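Local structure of VC0179-like protein (Escherichia coli, 4XJ6) at residues K31-I36 against D168-E173; K71-Y76 against E164-G169; A86-E91 against G148-L153; Q50-V55 against D99-Q104. The protein is a bacterial cyclic dinucleotide synthase that probably joins ATP and GTP into cyclic GMP-AMP at a magnesium-dependent nucleotidyltransferase site. All blocks are in the same frame, centred on the assembly; numbering follows the deposited sequence.

Interaction 1: K31-I36 against D168-E173; sequences KALRQI and DGWVFE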
# COMPACT_ATOMS: atom_id res chain seq x y z
N LYS A 31 13.53 -2.90 -4.93
CA LYS A 31 13.31 -4.05 -5.80
C LYS A 31 14.06 -5.27 -5.27
O LYS A 31 13.53 -6.38 -5.27
CB LYS A 31 13.75 -3.75 -7.23
CG LYS A 31 12.86 -2.77 -7.97
CD LYS A 31 13.22 -2.73 -9.45
CE LYS A 31 12.38 -1.72 -10.21
NZ LYS A 31 12.73 -1.65 -11.65
N ALA A 32 15.30 -5.04 -4.83
CA ALA A 32 16.13 -6.11 -4.28
C ALA A 32 15.51 -6.66 -3.00
O ALA A 32 15.52 -7.86 -2.77
CB ALA A 32 17.54 -5.59 -4.02
N LEU A 33 14.98 -5.77 -2.18
CA LEU A 33 14.29 -6.16 -0.95
C LEU A 33 13.03 -6.96 -1.28
O LEU A 33 12.73 -7.97 -0.63
CB LEU A 33 13.93 -4.93 -0.11
CG LEU A 33 15.10 -4.18 0.53
CD1 LEU A 33 14.59 -2.98 1.30
CD2 LEU A 33 15.88 -5.11 1.45
N ARG A 34 12.30 -6.51 -2.29
CA ARG A 34 11.09 -7.19 -2.74
C ARG A 34 11.41 -8.58 -3.27
O ARG A 34 10.66 -9.53 -3.04
CB ARG A 34 10.38 -6.36 -3.82
CG ARG A 34 9.11 -6.99 -4.36
CD ARG A 34 8.53 -6.17 -5.50
NE ARG A 34 9.42 -6.14 -6.66
CZ ARG A 34 9.21 -5.41 -7.75
NH1 ARG A 34 8.14 -4.63 -7.84
NH2 ARG A 34 10.07 -5.45 -8.75
N GLN A 35 12.53 -8.69 -3.98
CA GLN A 35 12.94 -9.95 -4.57
C GLN A 35 13.25 -10.99 -3.51
O GLN A 35 12.95 -12.17 -3.69
CB GLN A 35 14.16 -9.74 -5.47
CG GLN A 35 14.44 -10.89 -6.41
CD GLN A 35 15.69 -10.68 -7.24
OE1 GLN A 35 16.71 -10.22 -6.73
NE2 GLN A 35 15.61 -11.01 -8.52
N ILE A 36 13.85 -10.55 -2.41
CA ILE A 36 14.12 -11.43 -1.27
C ILE A 36 12.84 -12.07 -0.74
O ILE A 36 12.81 -13.26 -0.44
CB ILE A 36 14.82 -10.66 -0.13
CG1 ILE A 36 16.22 -10.20 -0.56
CG2 ILE A 36 14.91 -11.52 1.12
CD1 ILE A 36 16.88 -9.26 0.43
N ASP A 168 18.10 -9.94 11.56
CA ASP A 168 17.93 -8.89 12.56
C ASP A 168 17.42 -7.62 11.89
O ASP A 168 17.88 -7.25 10.81
CB ASP A 168 19.25 -8.61 13.29
CG ASP A 168 19.78 -9.82 14.03
OD1 ASP A 168 19.43 -10.00 15.21
OD2 ASP A 168 20.56 -10.59 13.42
N GLY A 169 16.46 -6.95 12.53
CA GLY A 169 15.87 -5.74 11.97
C GLY A 169 14.65 -6.05 11.14
O GLY A 169 13.91 -5.15 10.74
N TRP A 170 14.44 -7.34 10.87
CA TRP A 170 13.27 -7.79 10.12
C TRP A 170 12.18 -8.25 11.08
O TRP A 170 12.35 -9.25 11.78
CB TRP A 170 13.65 -8.92 9.15
CG TRP A 170 14.57 -8.49 8.04
CD1 TRP A 170 15.77 -7.84 8.16
CD2 TRP A 170 14.37 -8.70 6.64
NE1 TRP A 170 16.32 -7.62 6.93
CE2 TRP A 170 15.48 -8.14 5.97
CE3 TRP A 170 13.37 -9.30 5.88
CZ2 TRP A 170 15.62 -8.17 4.59
CZ3 TRP A 170 13.50 -9.32 4.50
CH2 TRP A 170 14.61 -8.76 3.87
N VAL A 171 11.07 -7.52 11.12
CA VAL A 171 10.00 -7.82 12.07
C VAL A 171 8.66 -8.04 11.37
O VAL A 171 8.21 -7.21 10.59
CB VAL A 171 9.84 -6.68 13.10
CG1 VAL A 171 8.60 -6.90 13.96
CG2 VAL A 171 11.08 -6.58 13.98
N PHE A 172 8.02 -9.17 11.68
CA PHE A 172 6.73 -9.51 11.11
C PHE A 172 5.58 -8.79 11.82
O PHE A 172 5.57 -8.69 13.05
CB PHE A 172 6.51 -11.02 11.15
CG PHE A 172 5.13 -11.45 10.74
CD1 PHE A 172 4.75 -11.43 9.41
CD2 PHE A 172 4.21 -11.87 11.69
CE1 PHE A 172 3.48 -11.82 9.03
CE2 PHE A 172 2.94 -12.26 11.31
CZ PHE A 172 2.57 -12.24 9.98
N GLU A 173 4.62 -8.29 11.04
CA GLU A 173 3.43 -7.67 11.60
C GLU A 173 2.19 -8.11 10.81
O GLU A 173 2.20 -8.09 9.58
CB GLU A 173 3.54 -6.14 11.57
CG GLU A 173 2.34 -5.43 12.18
CD GLU A 173 2.39 -3.92 12.00
OE1 GLU A 173 3.34 -3.42 11.35
OE2 GLU A 173 1.47 -3.23 12.49

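Interaction 2: K71-Y76 against E164-G169; sequences KTNVRY and EAENDG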
# COMPACT_ATOMS: atom_id res chain seq x y z
N LYS A 71 10.71 -29.57 8.66
CA LYS A 71 12.02 -29.59 8.03
C LYS A 71 12.11 -28.45 7.02
O LYS A 71 13.15 -28.23 6.40
CB LYS A 71 12.28 -30.93 7.34
CG LYS A 71 12.33 -32.12 8.29
CD LYS A 71 12.43 -33.43 7.53
CE LYS A 71 12.24 -34.62 8.45
NZ LYS A 71 11.76 -35.82 7.71
N THR A 72 11.00 -27.73 6.88
CA THR A 72 10.92 -26.61 5.95
C THR A 72 10.85 -25.28 6.71
O THR A 72 11.09 -25.23 7.91
CB THR A 72 9.69 -26.73 5.03
OG1 THR A 72 8.50 -26.49 5.78
CG2 THR A 72 9.62 -28.11 4.41
N ASN A 73 10.50 -24.21 5.99
CA ASN A 73 10.38 -22.89 6.60
C ASN A 73 9.20 -22.80 7.57
O ASN A 73 9.10 -21.86 8.35
CB ASN A 73 10.23 -21.81 5.52
CG ASN A 73 11.54 -21.50 4.83
OD1 ASN A 73 12.38 -20.77 5.37
ND2 ASN A 73 11.72 -22.03 3.62
N VAL A 74 8.31 -23.79 7.50
CA VAL A 74 7.15 -23.87 8.39
C VAL A 74 7.61 -24.01 9.84
O VAL A 74 6.84 -23.76 10.77
CB VAL A 74 6.23 -25.05 7.98
CG1 VAL A 74 4.99 -25.14 8.86
CG2 VAL A 74 5.82 -24.92 6.53
N ARG A 75 8.87 -24.40 10.02
CA ARG A 75 9.53 -24.40 11.33
C ARG A 75 9.25 -23.15 12.16
O ARG A 75 9.11 -23.23 13.38
CB ARG A 75 11.05 -24.54 11.15
CG ARG A 75 11.56 -25.95 10.99
CD ARG A 75 13.07 -25.98 10.74
NE ARG A 75 13.42 -25.44 9.43
CZ ARG A 75 14.17 -24.35 9.25
NH1 ARG A 75 14.66 -23.70 10.29
NH2 ARG A 75 14.43 -23.94 8.01
N TYR A 76 9.16 -22.01 11.49
CA TYR A 76 9.16 -20.71 12.16
C TYR A 76 7.76 -20.23 12.57
O TYR A 76 7.63 -19.20 13.22
CB TYR A 76 9.83 -19.67 11.25
CG TYR A 76 11.27 -20.01 10.95
CD1 TYR A 76 12.24 -19.96 11.94
CD2 TYR A 76 11.66 -20.39 9.67
CE1 TYR A 76 13.56 -20.27 11.68
CE2 TYR A 76 12.98 -20.70 9.39
CZ TYR A 76 13.92 -20.64 10.40
OH TYR A 76 15.23 -20.96 10.12
N GLU A 164 11.92 -12.94 9.32
CA GLU A 164 12.04 -12.32 10.64
C GLU A 164 13.04 -13.07 11.51
O GLU A 164 13.94 -12.46 12.11
CB GLU A 164 10.68 -12.29 11.33
CG GLU A 164 10.74 -11.90 12.80
CD GLU A 164 9.38 -11.91 13.47
OE1 GLU A 164 8.81 -13.01 13.66
OE2 GLU A 164 8.88 -10.82 13.79
N ALA A 165 12.89 -14.38 11.57
CA ALA A 165 13.72 -15.22 12.43
C ALA A 165 15.17 -15.26 11.99
O ALA A 165 16.08 -15.35 12.81
CB ALA A 165 13.15 -16.63 12.48
N GLU A 166 15.39 -15.21 10.68
CA GLU A 166 16.74 -15.35 10.13
C GLU A 166 17.47 -14.02 9.98
O GLU A 166 18.68 -14.00 9.73
CB GLU A 166 16.67 -16.06 8.77
CG GLU A 166 16.32 -17.54 8.87
CD GLU A 166 16.17 -18.19 7.51
OE1 GLU A 166 16.25 -17.46 6.50
OE2 GLU A 166 15.99 -19.42 7.45
N ASN A 167 16.76 -12.91 10.13
CA ASN A 167 17.37 -11.59 9.94
C ASN A 167 17.07 -10.63 11.08
O ASN A 167 15.92 -10.52 11.53
CB ASN A 167 16.92 -10.98 8.61
CG ASN A 167 17.25 -11.86 7.42
OD1 ASN A 167 18.37 -11.83 6.91
ND2 ASN A 167 16.27 -12.63 6.96
N ASP A 168 18.10 -9.94 11.56
CA ASP A 168 17.93 -8.89 12.56
C ASP A 168 17.42 -7.62 11.89
O ASP A 168 17.88 -7.25 10.81
CB ASP A 168 19.25 -8.61 13.29
CG ASP A 168 19.78 -9.82 14.03
OD1 ASP A 168 19.43 -10.00 15.21
OD2 ASP A 168 20.56 -10.59 13.42
N GLY A 169 16.46 -6.95 12.53
CA GLY A 169 15.87 -5.74 11.97
C GLY A 169 14.65 -6.05 11.14
O GLY A 169 13.91 -5.15 10.74
O HOH W 1 15.17 -20.88 5.47

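Interaction 3: A86-E91 against G148-L153; sequences ARLIFE and GHTLLL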
# COMPACT_ATOMS: atom_id res chain seq x y z
N ALA A 86 -0.35 -28.32 8.80
CA ALA A 86 -0.22 -29.76 8.60
C ALA A 86 -1.57 -30.37 8.28
O ALA A 86 -1.71 -31.15 7.34
CB ALA A 86 0.39 -30.43 9.82
N ARG A 87 -2.58 -29.99 9.06
CA ARG A 87 -3.94 -30.48 8.85
C ARG A 87 -4.49 -30.04 7.49
O ARG A 87 -5.01 -30.86 6.74
CB ARG A 87 -4.86 -29.99 9.96
CG ARG A 87 -4.60 -30.64 11.31
CD ARG A 87 -5.72 -30.34 12.29
NE ARG A 87 -5.81 -28.92 12.60
CZ ARG A 87 -5.16 -28.33 13.59
NH1 ARG A 87 -4.35 -29.04 14.37
NH2 ARG A 87 -5.30 -27.03 13.82
N LEU A 88 -4.36 -28.75 7.19
CA LEU A 88 -4.87 -28.18 5.95
C LEU A 88 -4.29 -28.86 4.71
O LEU A 88 -5.01 -29.18 3.77
CB LEU A 88 -4.56 -26.68 5.89
CG LEU A 88 -5.31 -25.81 6.90
CD1 LEU A 88 -4.75 -24.40 6.91
CD2 LEU A 88 -6.80 -25.80 6.58
N ILE A 89 -2.97 -29.08 4.71
CA ILE A 89 -2.31 -29.76 3.61
C ILE A 89 -2.73 -31.22 3.56
O ILE A 89 -2.88 -31.81 2.49
CB ILE A 89 -0.77 -29.64 3.72
CG1 ILE A 89 -0.33 -28.20 3.50
CG2 ILE A 89 -0.07 -30.55 2.72
CD1 ILE A 89 1.16 -28.00 3.65
N PHE A 90 -2.94 -31.80 4.74
CA PHE A 90 -3.36 -33.19 4.86
C PHE A 90 -4.75 -33.41 4.27
O PHE A 90 -4.98 -34.40 3.56
CB PHE A 90 -3.34 -33.61 6.33
CG PHE A 90 -3.83 -35.01 6.58
CD1 PHE A 90 -2.97 -36.09 6.49
CD2 PHE A 90 -5.15 -35.23 6.93
CE1 PHE A 90 -3.43 -37.37 6.73
CE2 PHE A 90 -5.61 -36.51 7.16
CZ PHE A 90 -4.75 -37.58 7.07
N GLU A 91 -5.67 -32.49 4.54
CA GLU A 91 -7.08 -32.73 4.22
C GLU A 91 -7.65 -31.82 3.13
O GLU A 91 -8.87 -31.65 3.04
CB GLU A 91 -7.92 -32.59 5.49
CG GLU A 91 -8.02 -31.17 6.03
CD GLU A 91 -8.55 -31.12 7.45
OE1 GLU A 91 -9.75 -30.86 7.64
OE2 GLU A 91 -7.75 -31.34 8.39
N GLY A 148 -8.36 -23.21 0.41
CA GLY A 148 -8.69 -22.50 1.63
C GLY A 148 -7.85 -21.27 1.88
O GLY A 148 -6.65 -21.25 1.56
N HIS A 149 -8.46 -20.23 2.44
CA HIS A 149 -7.78 -18.96 2.65
C HIS A 149 -6.74 -19.06 3.76
O HIS A 149 -5.69 -18.42 3.69
CB HIS A 149 -8.79 -17.85 2.97
CG HIS A 149 -9.33 -17.91 4.37
ND1 HIS A 149 -9.11 -16.91 5.29
CD2 HIS A 149 -10.07 -18.85 5.01
CE1 HIS A 149 -9.70 -17.23 6.43
NE2 HIS A 149 -10.28 -18.40 6.29
N THR A 150 -7.02 -19.87 4.78
CA THR A 150 -6.11 -20.03 5.91
C THR A 150 -4.78 -20.64 5.48
O THR A 150 -3.72 -20.22 5.93
CB THR A 150 -6.74 -20.91 7.00
OG1 THR A 150 -7.96 -20.33 7.45
CG2 THR A 150 -5.78 -21.07 8.18
N LEU A 151 -4.86 -21.63 4.59
CA LEU A 151 -3.67 -22.29 4.06
C LEU A 151 -2.73 -21.28 3.41
O LEU A 151 -1.55 -21.21 3.75
CB LEU A 151 -4.08 -23.37 3.05
CG LEU A 151 -3.07 -24.45 2.65
CD1 LEU A 151 -3.81 -25.67 2.11
CD2 LEU A 151 -2.06 -23.96 1.63
N LEU A 152 -3.27 -20.51 2.47
CA LEU A 152 -2.50 -19.52 1.73
C LEU A 152 -1.95 -18.43 2.63
O LEU A 152 -0.83 -17.95 2.44
CB LEU A 152 -3.36 -18.90 0.63
CG LEU A 152 -4.01 -19.88 -0.35
CD1 LEU A 152 -5.01 -19.17 -1.24
CD2 LEU A 152 -2.93 -20.55 -1.18
N LEU A 153 -2.74 -18.05 3.63
CA LEU A 153 -2.33 -17.02 4.58
C LEU A 153 -1.20 -17.52 5.48
O LEU A 153 -0.29 -16.77 5.81
CB LEU A 153 -3.52 -16.58 5.44
CG LEU A 153 -4.54 -15.67 4.74
CD1 LEU A 153 -5.74 -15.44 5.64
CD2 LEU A 153 -3.89 -14.35 4.34

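Interaction 4: Q50-V55 against D99-Q104; sequences QVAIDV and DFIKFQ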
# COMPACT_ATOMS: atom_id res chain seq x y z
N GLN A 50 5.49 -29.73 -2.38
CA GLN A 50 6.17 -31.02 -2.33
C GLN A 50 5.52 -31.95 -1.31
O GLN A 50 5.29 -33.13 -1.58
CB GLN A 50 7.65 -30.84 -1.99
CG GLN A 50 8.44 -32.13 -1.98
CD GLN A 50 8.47 -32.82 -3.33
OE1 GLN A 50 7.78 -33.82 -3.55
NE2 GLN A 50 9.26 -32.28 -4.26
N VAL A 51 5.22 -31.41 -0.13
CA VAL A 51 4.56 -32.17 0.92
C VAL A 51 3.13 -32.50 0.50
O VAL A 51 2.64 -33.60 0.75
CB VAL A 51 4.56 -31.41 2.27
CG1 VAL A 51 3.80 -32.18 3.33
CG2 VAL A 51 6.00 -31.14 2.72
N ALA A 52 2.48 -31.54 -0.17
CA ALA A 52 1.14 -31.74 -0.71
C ALA A 52 1.14 -32.89 -1.72
O ALA A 52 0.18 -33.65 -1.79
CB ALA A 52 0.64 -30.46 -1.36
N ILE A 53 2.22 -33.00 -2.48
CA ILE A 53 2.38 -34.12 -3.41
C ILE A 53 2.52 -35.42 -2.64
O ILE A 53 1.78 -36.38 -2.88
CB ILE A 53 3.62 -33.93 -4.31
CG1 ILE A 53 3.43 -32.73 -5.24
CG2 ILE A 53 3.87 -35.18 -5.14
CD1 ILE A 53 4.66 -32.40 -6.07
N ASP A 54 3.45 -35.45 -1.70
CA ASP A 54 3.77 -36.65 -0.93
C ASP A 54 2.58 -37.19 -0.14
O ASP A 54 2.51 -38.39 0.11
CB ASP A 54 4.93 -36.36 0.03
CG ASP A 54 6.21 -35.96 -0.70
OD1 ASP A 54 6.32 -36.26 -1.91
OD2 ASP A 54 7.09 -35.35 -0.06
N VAL A 55 1.67 -36.30 0.25
CA VAL A 55 0.48 -36.70 1.01
C VAL A 55 -0.32 -37.77 0.28
O VAL A 55 -0.54 -38.85 0.81
CB VAL A 55 -0.44 -35.48 1.29
CG1 VAL A 55 -1.84 -35.94 1.67
CG2 VAL A 55 0.15 -34.62 2.39
N ASP A 99 -4.80 -28.12 -8.07
CA ASP A 99 -4.47 -26.73 -8.37
C ASP A 99 -3.20 -26.30 -7.64
O ASP A 99 -2.32 -25.69 -8.24
CB ASP A 99 -5.63 -25.82 -7.98
CG ASP A 99 -6.82 -25.95 -8.90
OD1 ASP A 99 -6.63 -26.35 -10.07
OD2 ASP A 99 -7.95 -25.66 -8.46
N PHE A 100 -3.13 -26.62 -6.35
CA PHE A 100 -2.02 -26.22 -5.51
C PHE A 100 -0.70 -26.77 -6.04
O PHE A 100 0.30 -26.05 -6.10
CB PHE A 100 -2.25 -26.68 -4.07
CG PHE A 100 -1.21 -26.19 -3.10
CD1 PHE A 100 -1.07 -24.83 -2.85
CD2 PHE A 100 -0.39 -27.08 -2.43
CE1 PHE A 100 -0.12 -24.38 -1.95
CE2 PHE A 100 0.56 -26.63 -1.54
CZ PHE A 100 0.69 -25.28 -1.30
N ILE A 101 -0.71 -28.03 -6.45
CA ILE A 101 0.48 -28.71 -6.95
C ILE A 101 0.88 -28.22 -8.34
O ILE A 101 2.07 -28.13 -8.66
CB ILE A 101 0.25 -30.24 -6.99
CG1 ILE A 101 0.05 -30.78 -5.57
CG2 ILE A 101 1.40 -30.96 -7.67
CD1 ILE A 101 -0.39 -32.22 -5.54
N LYS A 102 -0.11 -27.87 -9.15
CA LYS A 102 0.13 -27.53 -10.55
C LYS A 102 0.70 -26.12 -10.77
O LYS A 102 1.57 -25.93 -11.62
CB LYS A 102 -1.17 -27.68 -11.35
CG LYS A 102 -1.04 -27.31 -12.82
CD LYS A 102 -2.33 -27.60 -13.59
CE LYS A 102 -2.24 -27.09 -15.02
NZ LYS A 102 -1.09 -27.68 -15.75
N PHE A 103 0.22 -25.15 -10.01
CA PHE A 103 0.56 -23.75 -10.26
C PHE A 103 1.51 -23.15 -9.23
O PHE A 103 1.42 -23.46 -8.04
CB PHE A 103 -0.71 -22.90 -10.34
CG PHE A 103 -1.66 -23.35 -11.41
CD1 PHE A 103 -1.48 -22.98 -12.73
CD2 PHE A 103 -2.74 -24.16 -11.09
CE1 PHE A 103 -2.36 -23.39 -13.71
CE2 PHE A 103 -3.62 -24.58 -12.07
CZ PHE A 103 -3.43 -24.20 -13.38
N GLN A 104 2.41 -22.30 -9.70
CA GLN A 104 3.28 -21.52 -8.82
C GLN A 104 2.62 -20.19 -8.48
O GLN A 104 1.82 -19.68 -9.26
CB GLN A 104 4.64 -21.28 -9.48
CG GLN A 104 5.60 -22.45 -9.41
CD GLN A 104 7.05 -22.01 -9.31
OE1 GLN A 104 7.57 -21.79 -8.22
NE2 GLN A 104 7.70 -21.87 -10.46

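Interaction 1: K31-I36 against D168-E173
I36 and L33, one turn apart on helix 24-57, meet the six-membered end of the W170 indole. The close part of the contact is small and entirely apolar. I36 brings CG2 to 3.9 Å from W170 CH2, and its CD1 lies 4.2 Å from the same carbon, so both branches of the isoleucine share one corner of the ring. The two side chains meet at a slant. L33 stands further back, with its CD2 4.4 Å from W170 CZ2. The indole bridges the distance between the backbones: the CA atoms of L33 and W170 are 11.2 Å apart. W170 CG is anti to its own carbonyl carbon (chi1 -67°), which sends the bicycle away from the strand and toward the helix. The five-membered end of the ring lies nearer its own backbone, where D168 O sits in the ring plane, 3.4 Å from W170 CD1. Burial differs across the contact: L33 is enclosed, whereas I36 and W170 keep some solvent exposure. Next to W170 the chain turns out of helix 149-166 through D168, which is exposed, and G169, whose positive phi of 92° suits a glycine. Strand 170-174 runs antiparallel to strand 179-183, with backbone bonds joining V171 to K182 and E173 to R180. I181 and I183 of that neighbouring strand touch the indole, as does L163 of helix 149-166, so W170 joins the nucleotidyltransferase sheet to the long N-terminal helix 24-57.

Interaction 2: K71-Y76 against E164-G169
Y76 and E166 have the same first torsion, with CG anti to the carbonyl carbon and beside the backbone N (chi1 -61° and -71°). The phenol is thereby turned to the end of helix 149-166, while the extended glutamate chain carries its carboxylate to the phenol oxygen. The two side chains cross almost squarely, their ring and carboxylate planes 87° apart, and Y76 OH comes 3.2 Å from E166 OE2. A165, one residue earlier on the helix, supplies the apolar half of the contact: its CB lies 3.5 Å from Y76 CD1 and 3.7 Å from Y76 CE1, at a slant to the ring. Beside this pair a water donates one hydrogen bond to N73 OD1 (2.8 Å) and the other to E166 OE2 (2.6 Å), so the asparagine and the glutamate are joined through solvent. The other ends of both groups turn to helix 24-57: E166 OE1 makes a salt bridge with R40, and N73 ND2 bonds E47 OE1. The residues between helices 62-69 and 79-90 are themselves shaped by an ST turn, T72 OG1 accepting from V74 N, and by the short 3-10 segment 73-76. R75 NH1 gives a weak hydrogen bond to Y76 OH at 2.8 Å, and R75 NH2 remains 4.8 Å from E166 OE2. One carboxylate thus faces a water proton on one oxygen and a guanidinium on the other; this setting, with a second arginine close by, would probably favour its ionised form and limit its rotation.

Interaction 3: A86-E91 against G148-L153
L88 reaches from helix 79-90 onto the first turn of helix 149-166. Starting at the backbone, its CB is 4.0 Å from L151 CD1. CG is the branch point beyond it, placed anti to the carbonyl carbon (chi1 -68°). From there CD1 makes the closest contact, lying 3.6 Å from L151 N and 3.7 Å from L151 CA, so that this methyl rests on the backbone rather than on a side chain alone. The same CD1 is flanked by T150 CG2 at 3.7 Å. This is ordinary apolar helix-against-helix packing: the axes of segments 86-90 and 149-153 approach to 9.9 Å and cross at -123°, so the helices run obliquely with largely opposed directions. Helix 149-166 belongs to the nucleotidyltransferase domain, and G148 occupies its N-cap position, just ahead of the turn that L88 meets. In return L151, with CG anti to its backbone N (chi1 -163°), sends CD1 back along helix 79-90, 4.1 Å from L88 O and 4.4 Å from I89 N. L85 on that helix and M92 just past its end also touch L151. L152, pointing away from helix 79-90, packs on M194 of strand 188-198, as does L153.

Interaction 4: Q50-V55 against D99-Q104
A52 and I53 on helix 24-57 meet F100 and I101 on helix 94-102, each helix contributing two consecutive residues. A52 CB approaches the edge of the F100 ring, close to its plane, 3.7 Å from F100 CD2 and 3.8 Å from F100 CE2. CG anti to the backbone N (chi1 -174°) sends the F100 ring toward helix 24-57, and chi2 of 64° sets the turn of the ring that brings its edge to A52. The two isoleucines cross at a slant: I53 CG1 is 3.6 Å from I101 CG2 and 3.9 Å from I101 CD1, while I53 CD1 lies 3.9 Å from I101 CG2. I101 also leans inward, its CD1 4.1 Å from the A52 carbonyl oxygen and its CG1 4.3 Å from A52 CB. Buried A52 and F100 make the inner half of the contact, and the isoleucine pair, partly exposed, makes the outer half. In the next shell, A48 and R49, about a turn earlier on helix 24-57, also touch F100, and R56 touches I101. The carbonyl of A52 accepts a hydrogen bond from R97 NH1 at the start of helix 94-102, a polar tie between the same two helices. D99, next to F100, binds T139 N through OD2, which secures the helix to the end of strand 128-138. On its other flank helix 24-57 is covered by helix 62-69, where V65 meets V51 and V55. Helix 94-102 is in turn backed by strand 128-138, whose M136 and M138 touch F100 and D99, so the contact lies between the N-terminal helices and the catalytic-domain sheet.

Helix 24-57 carries both interaction 1 and interaction 4, whose centres are 26 Å apart, while helix 149-166 links interactions 2 and 3 (19 Å). Interactions 1 and 2 share D168 and G169 and touch through a probable hydrogen bond from F172 N to E164 OE2 (2.8 Å). Their centres are 12 Å apart, as are those of interactions 3 and 4, where I89 CG2 packs 3.8 Å from A52 CA; R97, which bonds A52, also bonds the I89 carbonyl. Interaction 1 lies outside the nucleotide site, the L33 side chain about 14 Å from a magnesium ion. Of the magnesium-binding strands, 128-138 (D129, D131) backs F100 of interaction 4, and 188-198 (D191) backs the helix carrying interaction 3.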